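Long-range contacts in inactive Zymogen C11 Protease (Parabacteroides distasonis, PDB 6MZO), which is the inactive zymogen of a clostripain-like (C11) protease, probably a cysteine peptidase of clan CD once activated: residues 227-238 and 297-306; 272-281 and 327-337. One frame throughout, in Å; residues are numbered along the deposited sequence.

Contact 1 (227-238 and 297-306); sequences ISVMKSDELDEL and SMEKAVIYKA
Glu237 reaches Lys300 because its chain runs extended, with CG anti to the backbone N (chi1 178°), while the lysine bends at chi3 to meet it nearly at a right angle. Lys300 NZ then lies 2.7 Å from Glu237 OE1, on the syn lone pair, in a salt bridge between helices 235-246 and 288-301. Helix 235-246 follows strand 226-231, and helix 288-301 leads directly into 302-307, an antiparallel pair of strands at one edge of the nine-stranded mixed sheet. The pairing illustrates how a beta bulge accommodates a shift of register by one: Ile227 faces Ala306 and Val229 faces Tyr304, but Met230 pairs with Val302, one residue being skipped. Val229 O still accepts from Ile303 N at 2.9 Å, and Lys231 N donates to Ala301 O at 2.8 Å in the carbonyl plane, so the ladder runs on to the end of the helix. Beside the bulge, Ile303 carries CG1 between its backbone N and carbonyl carbon (chi1 62°), which sets CG1 3.8 Å from Val229 CG1. Its other branch, CG2, rests on Lys231 CB. Farther along, Ile227 CG2 sits at the edge of the Tyr304 ring, in its plane. Where the helices converge, Ala301 CB packs among Glu234 CB, Leu235 CD2 and Leu238 CD2, and Ser297 OG is hydrogen-bonded to Thr241 OG1. A water donates to both Glu234 O and Ser297 O, 3.0 Å from each.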
# COMPACT_ATOMS: atom_id res chain seq x y z
N ILE A 227 10.20 2.58 1.05
CA ILE A 227 9.09 3.06 0.20
C ILE A 227 9.38 2.65 -1.24
O ILE A 227 10.55 2.44 -1.63
CB ILE A 227 8.94 4.61 0.33
CG1 ILE A 227 7.61 5.12 -0.28
CG2 ILE A 227 10.21 5.29 -0.19
CD1 ILE A 227 6.51 4.66 0.64
N SER A 228 8.32 2.44 -2.00
CA SER A 228 8.44 2.24 -3.45
C SER A 228 7.21 2.65 -4.18
O SER A 228 6.12 2.80 -3.57
CB SER A 228 8.75 0.79 -3.78
OG SER A 228 7.77 -0.08 -3.24
N VAL A 229 7.44 2.92 -5.45
CA VAL A 229 6.36 3.33 -6.34
C VAL A 229 6.34 2.44 -7.58
O VAL A 229 7.38 2.32 -8.27
CB VAL A 229 6.59 4.76 -6.83
CG1 VAL A 229 5.43 5.17 -7.74
CG2 VAL A 229 6.63 5.74 -5.71
N MET A 230 5.19 1.86 -7.88
CA MET A 230 5.09 0.92 -9.01
C MET A 230 4.26 1.54 -10.11
O MET A 230 3.20 2.17 -9.85
CB MET A 230 4.50 -0.44 -8.55
CG MET A 230 5.49 -1.44 -7.99
SD MET A 230 6.42 -0.82 -6.59
CE MET A 230 5.06 -0.62 -5.42
N LYS A 231 4.73 1.35 -11.36
CA LYS A 231 4.04 1.87 -12.53
C LYS A 231 3.18 0.73 -13.11
O LYS A 231 3.69 -0.26 -13.71
CB LYS A 231 5.08 2.39 -13.58
CG LYS A 231 4.44 3.10 -14.81
CD LYS A 231 5.60 3.75 -15.58
CE LYS A 231 5.10 4.39 -16.87
NZ LYS A 231 4.97 3.31 -17.85
N SER A 232 1.86 0.84 -12.95
CA SER A 232 0.99 -0.30 -13.22
C SER A 232 1.02 -0.82 -14.64
O SER A 232 0.89 -2.07 -14.84
CB SER A 232 -0.48 0.03 -12.82
OG SER A 232 -0.54 0.33 -11.44
N ASP A 233 1.20 0.05 -15.63
CA ASP A 233 1.20 -0.55 -16.98
C ASP A 233 2.49 -1.30 -17.35
O ASP A 233 2.63 -1.75 -18.49
CB ASP A 233 0.89 0.53 -18.03
CG ASP A 233 1.91 1.65 -18.08
OD1 ASP A 233 3.00 1.56 -17.53
OD2 ASP A 233 1.60 2.66 -18.79
N GLU A 234 3.37 -1.52 -16.36
CA GLU A 234 4.58 -2.33 -16.57
C GLU A 234 4.40 -3.68 -15.89
O GLU A 234 5.19 -4.58 -16.05
CB GLU A 234 5.80 -1.65 -16.00
CG GLU A 234 6.02 -0.26 -16.58
CD GLU A 234 6.58 -0.27 -18.00
OE1 GLU A 234 6.89 -1.35 -18.55
OE2 GLU A 234 6.80 0.86 -18.52
N LEU A 235 3.28 -3.80 -15.16
CA LEU A 235 3.12 -5.05 -14.37
C LEU A 235 2.80 -6.26 -15.22
O LEU A 235 3.22 -7.39 -14.85
CB LEU A 235 2.08 -4.83 -13.28
CG LEU A 235 2.67 -4.54 -11.92
CD1 LEU A 235 3.31 -5.89 -11.35
CD2 LEU A 235 3.72 -3.49 -11.91
N ASP A 236 2.11 -6.09 -16.34
CA ASP A 236 1.92 -7.29 -17.17
C ASP A 236 3.24 -7.87 -17.67
O ASP A 236 3.46 -9.12 -17.63
CB ASP A 236 1.02 -6.97 -18.37
CG ASP A 236 -0.42 -6.79 -17.99
OD1 ASP A 236 -0.93 -7.56 -17.17
OD2 ASP A 236 -1.07 -5.87 -18.53
N GLU A 237 4.17 -6.98 -18.04
CA GLU A 237 5.44 -7.46 -18.52
C GLU A 237 6.20 -8.12 -17.36
O GLU A 237 6.85 -9.16 -17.54
CB GLU A 237 6.26 -6.31 -19.10
CG GLU A 237 7.62 -6.79 -19.56
CD GLU A 237 8.52 -5.66 -20.00
OE1 GLU A 237 8.01 -4.72 -20.66
OE2 GLU A 237 9.72 -5.71 -19.66
N LEU A 238 6.10 -7.55 -16.16
CA LEU A 238 6.86 -8.11 -15.03
C LEU A 238 6.32 -9.53 -14.78
O LEU A 238 7.09 -10.48 -14.52
CB LEU A 238 6.73 -7.19 -13.79
CG LEU A 238 7.46 -7.69 -12.53
CD1 LEU A 238 8.95 -7.88 -12.77
CD2 LEU A 238 7.21 -6.66 -11.48
N SER A 297 12.87 -5.88 -16.20
CA SER A 297 11.45 -5.62 -16.02
C SER A 297 11.21 -4.85 -14.74
O SER A 297 10.36 -3.93 -14.72
CB SER A 297 10.63 -6.92 -16.03
OG SER A 297 10.68 -7.47 -17.36
N MET A 298 11.94 -5.20 -13.68
CA MET A 298 11.86 -4.51 -12.40
C MET A 298 12.28 -3.06 -12.58
O MET A 298 11.68 -2.16 -11.97
CB MET A 298 12.76 -5.15 -11.35
CG MET A 298 12.22 -6.51 -10.77
SD MET A 298 10.76 -6.20 -9.72
CE MET A 298 11.66 -5.72 -8.20
N GLU A 299 13.34 -2.79 -13.36
CA GLU A 299 13.75 -1.39 -13.58
C GLU A 299 12.61 -0.56 -14.17
O GLU A 299 12.51 0.64 -13.89
CB GLU A 299 14.95 -1.31 -14.55
CG GLU A 299 16.23 -1.83 -13.95
CD GLU A 299 17.37 -1.91 -14.99
OE1 GLU A 299 17.42 -1.03 -15.87
OE2 GLU A 299 18.22 -2.83 -14.91
N LYS A 300 11.77 -1.20 -15.00
CA LYS A 300 10.66 -0.45 -15.60
C LYS A 300 9.46 -0.30 -14.62
O LYS A 300 8.80 0.78 -14.64
CB LYS A 300 10.16 -1.11 -16.88
CG LYS A 300 11.11 -0.98 -18.04
CD LYS A 300 10.88 -2.05 -19.08
CE LYS A 300 9.67 -1.80 -19.95
NZ LYS A 300 9.70 -2.73 -21.12
N ALA A 301 9.19 -1.35 -13.86
CA ALA A 301 8.00 -1.43 -12.98
C ALA A 301 8.17 -0.70 -11.69
O ALA A 301 7.23 -0.00 -11.25
CB ALA A 301 7.65 -2.86 -12.69
N VAL A 302 9.36 -0.76 -11.10
CA VAL A 302 9.57 -0.10 -9.81
C VAL A 302 10.29 1.25 -10.15
O VAL A 302 11.54 1.28 -10.35
CB VAL A 302 10.34 -0.96 -8.87
CG1 VAL A 302 10.55 -0.19 -7.52
CG2 VAL A 302 9.60 -2.30 -8.57
N ILE A 303 9.53 2.33 -10.27
CA ILE A 303 10.09 3.54 -10.84
C ILE A 303 10.80 4.40 -9.82
O ILE A 303 11.63 5.24 -10.22
CB ILE A 303 9.04 4.42 -11.60
CG1 ILE A 303 7.94 4.90 -10.62
CG2 ILE A 303 8.53 3.60 -12.78
CD1 ILE A 303 7.15 6.09 -11.24
N TYR A 304 10.52 4.15 -8.53
CA TYR A 304 11.25 4.81 -7.45
C TYR A 304 11.26 3.86 -6.30
O TYR A 304 10.23 3.22 -6.02
CB TYR A 304 10.57 6.14 -7.07
CG TYR A 304 11.29 6.80 -5.90
CD1 TYR A 304 12.39 7.62 -6.10
CD2 TYR A 304 10.91 6.48 -4.59
CE1 TYR A 304 13.03 8.19 -5.02
CE2 TYR A 304 11.55 7.04 -3.46
CZ TYR A 304 12.63 7.86 -3.70
OH TYR A 304 13.31 8.49 -2.67
N LYS A 305 12.40 3.75 -5.60
CA LYS A 305 12.46 3.01 -4.35
C LYS A 305 13.50 3.64 -3.44
O LYS A 305 14.50 4.25 -3.90
CB LYS A 305 12.76 1.55 -4.57
CG LYS A 305 14.22 1.31 -5.06
CD LYS A 305 14.52 -0.21 -5.09
CE LYS A 305 15.99 -0.41 -5.48
NZ LYS A 305 16.14 0.04 -6.86
N ALA A 306 13.28 3.55 -2.15
CA ALA A 306 14.26 4.05 -1.22
C ALA A 306 14.15 3.29 0.08
O ALA A 306 13.07 2.88 0.50
CB ALA A 306 14.11 5.55 -0.98
O HOH W 1 8.18 -4.56 -16.62

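Contact 2 (272-281 and 327-337); sequences YHALYDFDDY and KYSGLSIYVPQ
Val335 lays its CG2 methyl over the face of the Tyr281 ring, 3.8 Å from the centroid and 14° off the normal, a CH-pi contact with the two side chains arriving from opposite directions. The same methyl touches Tyr276 CD1, so one branch serves two aromatic rings, while CG1 lies against Tyr281 CE1. Ile333 continues this apolar surface: CG2 meets Tyr281 CD2, and CG1, anti to the backbone N (chi1 -162°), runs with CD1 along the CD1 and CE1 side of Phe278. Leu331 CB borders that ring at CD2, and helix 168-173 adds Ala168 to the same cluster. The backbone beneath is a short two-stranded antiparallel ladder, 275-277 with 332-334, in which Tyr276 and Ile333 form the hydrogen-bonded pair. Strand 275-277 passes directly into helix 278-283, whose N-cap is Asp277: OD2 accepts from Asp280 N at 3.0 Å, while OD1 takes Ser329 OG at 2.7 Å and Ser329 N at 2.8 Å from opposite faces of the carboxylate plane. The cap thus also fixes the turn before Leu331, whose O receives Phe278 N. At the other end, Gln337 NE2 uses both hydrogens, donating to His273 O at 2.9 Å with a 178° angle and to Val335 O. Gln337 OE1 accepts at 2.7 Å from a water that in turn accepts from His273 N and Tyr276 OH.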
# COMPACT_ATOMS: atom_id res chain seq x y z
N TYR A 272 8.44 -18.24 11.52
CA TYR A 272 8.18 -18.35 10.08
C TYR A 272 7.80 -16.96 9.57
O TYR A 272 7.10 -16.22 10.28
CB TYR A 272 7.07 -19.36 9.77
CG TYR A 272 7.50 -20.78 10.05
CD1 TYR A 272 8.33 -21.46 9.15
CD2 TYR A 272 7.12 -21.40 11.19
CE1 TYR A 272 8.76 -22.73 9.40
CE2 TYR A 272 7.56 -22.65 11.46
CZ TYR A 272 8.35 -23.32 10.55
OH TYR A 272 8.74 -24.60 10.87
N HIS A 273 8.29 -16.61 8.39
CA HIS A 273 7.92 -15.34 7.76
C HIS A 273 7.34 -15.68 6.40
O HIS A 273 7.80 -16.64 5.77
CB HIS A 273 9.16 -14.40 7.58
CG HIS A 273 10.08 -14.42 8.76
ND1 HIS A 273 9.66 -14.04 10.02
CD2 HIS A 273 11.36 -14.84 8.90
CE1 HIS A 273 10.63 -14.24 10.89
NE2 HIS A 273 11.69 -14.72 10.24
N ALA A 274 6.38 -14.88 5.92
CA ALA A 274 5.77 -15.10 4.62
C ALA A 274 6.52 -14.31 3.54
O ALA A 274 6.71 -14.84 2.43
CB ALA A 274 4.30 -14.66 4.68
N LEU A 275 6.90 -13.07 3.85
CA LEU A 275 7.36 -12.19 2.76
C LEU A 275 8.83 -11.87 2.85
O LEU A 275 9.33 -11.48 3.93
CB LEU A 275 6.57 -10.88 2.75
CG LEU A 275 5.08 -10.99 2.89
CD1 LEU A 275 4.47 -9.54 2.82
CD2 LEU A 275 4.50 -11.78 1.72
N TYR A 276 9.51 -11.99 1.73
CA TYR A 276 10.92 -11.73 1.59
C TYR A 276 11.17 -10.79 0.40
O TYR A 276 10.28 -10.51 -0.31
CB TYR A 276 11.66 -13.03 1.37
CG TYR A 276 11.65 -13.93 2.57
CD1 TYR A 276 10.63 -14.81 2.80
CD2 TYR A 276 12.64 -13.86 3.48
CE1 TYR A 276 10.62 -15.62 3.90
CE2 TYR A 276 12.64 -14.66 4.58
CZ TYR A 276 11.63 -15.54 4.78
OH TYR A 276 11.64 -16.33 5.89
N ASP A 277 12.39 -10.33 0.22
CA ASP A 277 12.68 -9.47 -0.91
C ASP A 277 12.48 -10.22 -2.22
O ASP A 277 12.95 -11.29 -2.39
CB ASP A 277 14.09 -8.90 -0.87
CG ASP A 277 14.40 -8.03 -2.06
OD1 ASP A 277 13.83 -6.97 -2.13
OD2 ASP A 277 15.14 -8.44 -2.92
N PHE A 278 11.77 -9.59 -3.14
CA PHE A 278 11.43 -10.18 -4.41
C PHE A 278 12.62 -10.60 -5.28
O PHE A 278 12.71 -11.68 -5.72
CB PHE A 278 10.49 -9.22 -5.12
CG PHE A 278 9.82 -9.76 -6.34
CD1 PHE A 278 9.61 -11.08 -6.53
CD2 PHE A 278 9.37 -8.90 -7.27
CE1 PHE A 278 8.95 -11.53 -7.64
CE2 PHE A 278 8.71 -9.33 -8.39
CZ PHE A 278 8.50 -10.65 -8.57
N ASP A 279 13.55 -9.67 -5.47
CA ASP A 279 14.71 -9.93 -6.28
C ASP A 279 15.55 -11.04 -5.68
O ASP A 279 15.96 -11.90 -6.36
CB ASP A 279 15.51 -8.63 -6.48
CG ASP A 279 16.75 -8.81 -7.33
OD1 ASP A 279 17.66 -9.47 -6.91
OD2 ASP A 279 16.80 -8.24 -8.40
N ASP A 280 15.77 -10.99 -4.38
CA ASP A 280 16.53 -12.00 -3.71
C ASP A 280 15.93 -13.39 -3.95
O ASP A 280 16.62 -14.28 -4.32
CB ASP A 280 16.63 -11.67 -2.23
CG ASP A 280 17.74 -12.43 -1.52
OD1 ASP A 280 18.57 -13.00 -2.17
OD2 ASP A 280 17.73 -12.41 -0.31
N TYR A 281 14.64 -13.52 -3.76
CA TYR A 281 13.97 -14.78 -3.99
C TYR A 281 14.14 -15.25 -5.43
O TYR A 281 14.54 -16.34 -5.68
CB TYR A 281 12.49 -14.66 -3.67
CG TYR A 281 11.69 -15.91 -3.87
CD1 TYR A 281 12.13 -17.12 -3.41
CD2 TYR A 281 10.48 -15.87 -4.51
CE1 TYR A 281 11.39 -18.26 -3.59
CE2 TYR A 281 9.73 -17.00 -4.69
CZ TYR A 281 10.20 -18.19 -4.23
OH TYR A 281 9.47 -19.31 -4.40
N LYS A 327 19.49 -6.13 1.20
CA LYS A 327 19.10 -6.25 -0.22
C LYS A 327 17.77 -5.58 -0.34
O LYS A 327 16.90 -5.84 0.48
CB LYS A 327 18.98 -7.69 -0.70
CG LYS A 327 20.42 -8.38 -0.70
CD LYS A 327 20.30 -9.80 -1.12
CE LYS A 327 21.71 -10.45 -1.11
NZ LYS A 327 21.59 -11.92 -1.39
N TYR A 328 17.58 -4.71 -1.33
CA TYR A 328 16.30 -3.98 -1.35
C TYR A 328 15.86 -3.77 -2.77
O TYR A 328 16.44 -2.90 -3.49
CB TYR A 328 16.48 -2.63 -0.63
CG TYR A 328 15.19 -1.86 -0.60
CD1 TYR A 328 14.16 -2.33 0.13
CD2 TYR A 328 15.03 -0.64 -1.31
CE1 TYR A 328 12.91 -1.69 0.16
CE2 TYR A 328 13.78 0.04 -1.27
CZ TYR A 328 12.76 -0.50 -0.54
OH TYR A 328 11.53 0.09 -0.51
N SER A 329 14.83 -4.54 -3.22
CA SER A 329 14.34 -4.38 -4.62
C SER A 329 13.10 -3.46 -4.72
O SER A 329 12.69 -3.05 -5.81
CB SER A 329 14.06 -5.78 -5.21
OG SER A 329 12.91 -6.34 -4.58
N GLY A 330 12.55 -3.09 -3.55
CA GLY A 330 11.35 -2.23 -3.49
C GLY A 330 10.07 -3.05 -3.53
O GLY A 330 9.01 -2.51 -3.38
N LEU A 331 10.19 -4.39 -3.71
CA LEU A 331 8.97 -5.24 -3.68
C LEU A 331 9.25 -6.45 -2.78
O LEU A 331 10.30 -7.03 -2.84
CB LEU A 331 8.56 -5.78 -5.06
CG LEU A 331 7.90 -4.68 -5.96
CD1 LEU A 331 7.69 -5.31 -7.35
CD2 LEU A 331 6.61 -4.30 -5.37
N SER A 332 8.25 -6.77 -1.96
CA SER A 332 8.25 -8.04 -1.23
C SER A 332 7.54 -9.08 -2.10
O SER A 332 6.81 -8.73 -3.09
CB SER A 332 7.50 -7.88 0.11
OG SER A 332 8.23 -6.97 0.94
N ILE A 333 7.66 -10.36 -1.69
CA ILE A 333 7.06 -11.46 -2.40
C ILE A 333 6.76 -12.55 -1.37
O ILE A 333 7.54 -12.74 -0.38
CB ILE A 333 7.95 -11.98 -3.51
CG1 ILE A 333 7.17 -12.82 -4.50
CG2 ILE A 333 9.17 -12.83 -2.95
CD1 ILE A 333 6.16 -11.96 -5.41
N TYR A 334 5.65 -13.27 -1.57
CA TYR A 334 5.43 -14.52 -0.78
C TYR A 334 6.43 -15.58 -1.22
O TYR A 334 6.63 -15.79 -2.43
CB TYR A 334 3.98 -15.07 -0.96
CG TYR A 334 3.74 -16.35 -0.15
CD1 TYR A 334 3.87 -16.33 1.24
CD2 TYR A 334 3.39 -17.57 -0.79
CE1 TYR A 334 3.73 -17.50 1.99
CE2 TYR A 334 3.19 -18.73 -0.02
CZ TYR A 334 3.36 -18.67 1.35
OH TYR A 334 3.15 -19.79 2.11
N VAL A 335 6.99 -16.33 -0.25
CA VAL A 335 7.88 -17.44 -0.60
C VAL A 335 7.19 -18.74 -0.11
O VAL A 335 7.14 -18.97 1.09
CB VAL A 335 9.25 -17.28 0.07
CG1 VAL A 335 10.10 -18.56 -0.14
CG2 VAL A 335 9.96 -16.01 -0.53
N PRO A 336 6.73 -19.59 -1.05
CA PRO A 336 6.12 -20.84 -0.60
C PRO A 336 7.12 -21.71 0.21
O PRO A 336 8.32 -21.82 -0.10
CB PRO A 336 5.76 -21.55 -1.90
CG PRO A 336 5.37 -20.33 -2.83
CD PRO A 336 6.47 -19.31 -2.49
N GLN A 337 6.58 -22.30 1.25
CA GLN A 337 7.39 -23.06 2.20
C GLN A 337 6.66 -24.32 2.63
O GLN A 337 5.43 -24.33 2.84
CB GLN A 337 7.71 -22.21 3.43
CG GLN A 337 8.61 -21.00 3.10
CD GLN A 337 8.59 -19.95 4.19
OE1 GLN A 337 9.08 -20.18 5.33
NE2 GLN A 337 8.01 -18.78 3.87
O HOH W 2 10.08 -18.37 7.05
O HOH W 3 12.27 -4.84 -1.19
O HOH W 4 20.20 -12.58 0.95
O HOH W 5 20.41 -11.82 -4.15
O HOH W 6 9.92 -21.09 -2.31

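Overall arrangement
From the N terminus, the chain first builds most of the central sheet, then lays down 227-238. It next passes through 272-281 and helix 278-283, and helix 288-301 follows at once and leads into 297-306, where contact 1 closes its loop at edge strand 302-307 of the sheet. Only after the hairpin of strands 310-313 and 321-324 does 327-337 return to 272-281 and close contact 2. The segments therefore alternate, and the two loops cross. Their centres are 16 Å apart, yet they touch: Ser228 OG and Gly330 O probably share a hydrogen bond, as do Tyr328 OH and Ile227 O. These bonds join the loop leading into strand 332-334, and with it the 275-277/332-334 sheet, to the edge of the main sheet.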